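Local coordinates for quinonprotein alcohol dehydrogenase-like protein (Bacteroides thetaiotaomicron VPI-5482, PDB 4R5O), which is of unknown function but binds calcium and joins an immunoglobulin-like beta-sandwich domain to a seven-bladed beta-propeller of the YVTN-repeat kind, at residues Gly21-Thr25 and Glu89-Ser93. Residues are numbered along the deposited sequence; the frame is centred on the assembly and turned at random.
Sequences GTFPT and EMSTS
Phe23 holds CG anti to its own nitrogen (chi1 -174°), which sends the ring out to strand 86-97, and Met90, with CG anti to its carbonyl carbon (chi1 -64°), carries SE back over Phe23. The contact belongs to the immunoglobulin-like beta-sandwich domain, where the loop leading into strand 28-31 packs on a strand of the five-stranded sheet. The side chains of Phe23 and Met90 run antiparallel, each reaching past the other. CB of Met90 sits over one face of the Phe23 ring, 3.8 Å from its centroid, a CH-pi contact displaced toward the CD2-CE2 side. The selenium of this selenomethionine approaches the same ring obliquely, 4.3 Å from SE to the centroid, in a Met-aromatic contact, and also rests against the root of the side chain, with SE 3.8 Å from Phe23 CB. On the opposite face lies Pro24 CD, so the ring is sandwiched between its own neighbour and the strand. Cys79 of strand 74-83 and Ile38 of strand 35-38 also touch Phe23, the buried residue of the contact. Shortening Phe23 to an alanine here would strip the ring from Met90 and is likely to leave a gap between loop and strand. No hydrogen bond links the two segments, so apolar contact carries the join. Ser91 turns its CB away from the loop, and its OG hydrogen-bonds to Ser78 OG on the adjacent strand. Further along, the Thr92 side chain stands roughly perpendicular to that of Pro24. The methyl of Thr92 meets both loop side chains: CG2 lies 3.8 Å from Phe23 CZ and 3.7 Å from Pro24 CG.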
ATOM      1  N   GLY A  21     -37.974  16.193   4.112  1.00 77.31           N
ATOM      2  CA  GLY A  21     -37.616  14.804   3.869  1.00 76.58           C
ATOM      3  C   GLY A  21     -37.315  14.463   2.426  1.00 79.34           C
ATOM      4  O   GLY A  21     -37.026  13.296   2.123  1.00 80.33           O
ATOM      5  N   THR A  22     -37.343  15.476   1.523  1.00 71.89           N
ATOM      6  CA  THR A  22     -37.076  15.252   0.096  1.00 69.23           C
ATOM      7  C   THR A  22     -35.528  15.369  -0.156  1.00 67.08           C
ATOM      8  O   THR A  22     -35.049  15.161  -1.277  1.00 67.48           O
ATOM      9  CB  THR A  22     -37.915  16.219  -0.744  1.00 70.89           C
ATOM     10  OG1 THR A  22     -38.123  15.698  -2.039  1.00 77.33           O
ATOM     11  CG2 THR A  22     -37.347  17.581  -0.825  1.00 64.35           C
ATOM     12  N   PHE A  23     -34.768  15.683   0.905  1.00 58.04           N
ATOM     13  CA  PHE A  23     -33.311  15.784   0.923  1.00 54.20           C
ATOM     14  C   PHE A  23     -32.822  15.194   2.230  1.00 58.47           C
ATOM     15  O   PHE A  23     -33.369  15.518   3.284  1.00 58.36           O
ATOM     16  CB  PHE A  23     -32.822  17.229   0.724  1.00 53.92           C
ATOM     17  CG  PHE A  23     -31.319  17.338   0.584  1.00 51.66           C
ATOM     18  CD1 PHE A  23     -30.708  17.206  -0.659  1.00 52.62           C
ATOM     19  CD2 PHE A  23     -30.514  17.547   1.695  1.00 50.68           C
ATOM     20  CE1 PHE A  23     -29.317  17.294  -0.786  1.00 52.09           C
ATOM     21  CE2 PHE A  23     -29.126  17.617   1.570  1.00 51.92           C
ATOM     22  CZ  PHE A  23     -28.532  17.499   0.329  1.00 49.53           C
ATOM     23  N   PRO A  24     -31.837  14.285   2.188  1.00 56.47           N
ATOM     24  CA  PRO A  24     -31.408  13.601   3.421  1.00 56.86           C
ATOM     25  C   PRO A  24     -30.908  14.555   4.519  1.00 63.67           C
ATOM     26  O   PRO A  24     -30.069  15.443   4.316  1.00 62.85           O
ATOM     27  CB  PRO A  24     -30.274  12.688   2.954  1.00 57.61           C
ATOM     28  CG  PRO A  24     -29.937  13.118   1.570  1.00 61.10           C
ATOM     29  CD  PRO A  24     -31.129  13.759   1.002  1.00 57.62           C
ATOM     30  N   THR A  25     -31.458  14.328   5.709  1.00 63.42           N
ATOM     31  CA  THR A  25     -31.214  15.083   6.939  1.00 63.84           C
ATOM     32  C   THR A  25     -30.115  14.396   7.768  1.00 68.97           C
ATOM     33  O   THR A  25     -29.659  14.962   8.769  1.00 69.30           O
ATOM     34  CB  THR A  25     -32.533  15.222   7.730  1.00 72.67           C
ATOM     35  OG1 THR A  25     -32.262  15.936   8.930  1.00 77.14           O
ATOM     36  CG2 THR A  25     -33.223  13.867   8.038  1.00 69.17           C
ATOM     37  N   GLU A  89     -29.140  26.253  -0.057  1.00 56.66           N
ATOM     38  CA  GLU A  89     -28.108  25.236  -0.014  1.00 54.94           C
ATOM     39  C   GLU A  89     -28.311  24.277   1.180  1.00 58.83           C
ATOM     40  O   GLU A  89     -28.322  24.701   2.343  1.00 59.21           O
ATOM     41  CB  GLU A  89     -26.714  25.876   0.055  1.00 55.20           C
ATOM     42  CG  GLU A  89     -25.585  24.862   0.127  1.00 63.28           C
ATOM     43  CD  GLU A  89     -24.183  25.421   0.152  1.00 86.41           C
ATOM     44  OE1 GLU A  89     -24.011  26.621  -0.159  1.00 75.37           O
ATOM     45  OE2 GLU A  89     -23.244  24.636   0.420  1.00 91.60           O
HETATM   46  N   MSE A  90     -28.416  22.971   0.862  1.00 53.57           N
HETATM   47  CA  MSE A  90     -28.510  21.852   1.803  1.00 51.18           C
HETATM   48  C   MSE A  90     -27.302  20.994   1.696  1.00 53.92           C
HETATM   49  O   MSE A  90     -26.807  20.808   0.595  1.00 53.46           O
HETATM   50  CB  MSE A  90     -29.744  21.015   1.544  1.00 53.21           C
HETATM   51  CG  MSE A  90     -31.017  21.741   1.772  1.00 59.96           C
HETATM   52 SE   MSE A  90     -32.344  20.960   0.665  0.75 66.56          SE
HETATM   53  CE  MSE A  90     -31.462  21.363  -1.137  1.00 62.44           C
ATOM     54  N   SER A  91     -26.847  20.429   2.808  1.00 51.06           N
ATOM     55  CA  SER A  91     -25.668  19.573   2.791  1.00 50.39           C
ATOM     56  C   SER A  91     -25.898  18.281   3.574  1.00 53.45           C
ATOM     57  O   SER A  91     -26.680  18.231   4.535  1.00 52.55           O
ATOM     58  CB  SER A  91     -24.461  20.309   3.359  1.00 52.74           C
ATOM     59  OG  SER A  91     -24.170  21.434   2.544  1.00 65.82           O
ATOM     60  N   THR A  92     -25.230  17.228   3.110  1.00 49.28           N
ATOM     61  CA  THR A  92     -25.218  15.913   3.738  1.00 49.63           C
ATOM     62  C   THR A  92     -23.893  15.261   3.325  1.00 52.56           C
ATOM     63  O   THR A  92     -23.025  15.922   2.748  1.00 51.04           O
ATOM     64  CB  THR A  92     -26.486  15.060   3.402  1.00 57.87           C
ATOM     65  OG1 THR A  92     -26.492  13.916   4.255  1.00 58.62           O
ATOM     66  CG2 THR A  92     -26.573  14.631   1.913  1.00 52.63           C
ATOM     67  N   SER A  93     -23.731  13.985   3.655  1.00 49.02           N
ATOM     68  CA  SER A  93     -22.564  13.215   3.275  1.00 48.54           C
ATOM     69  C   SER A  93     -23.001  11.788   2.991  1.00 53.21           C
ATOM     70  O   SER A  93     -24.097  11.384   3.392  1.00 53.53           O
ATOM     71  CB  SER A  93     -21.483  13.286   4.347  1.00 51.09           C
ATOM     72  OG  SER A  93     -21.970  12.823   5.593  1.00 65.61           O
TER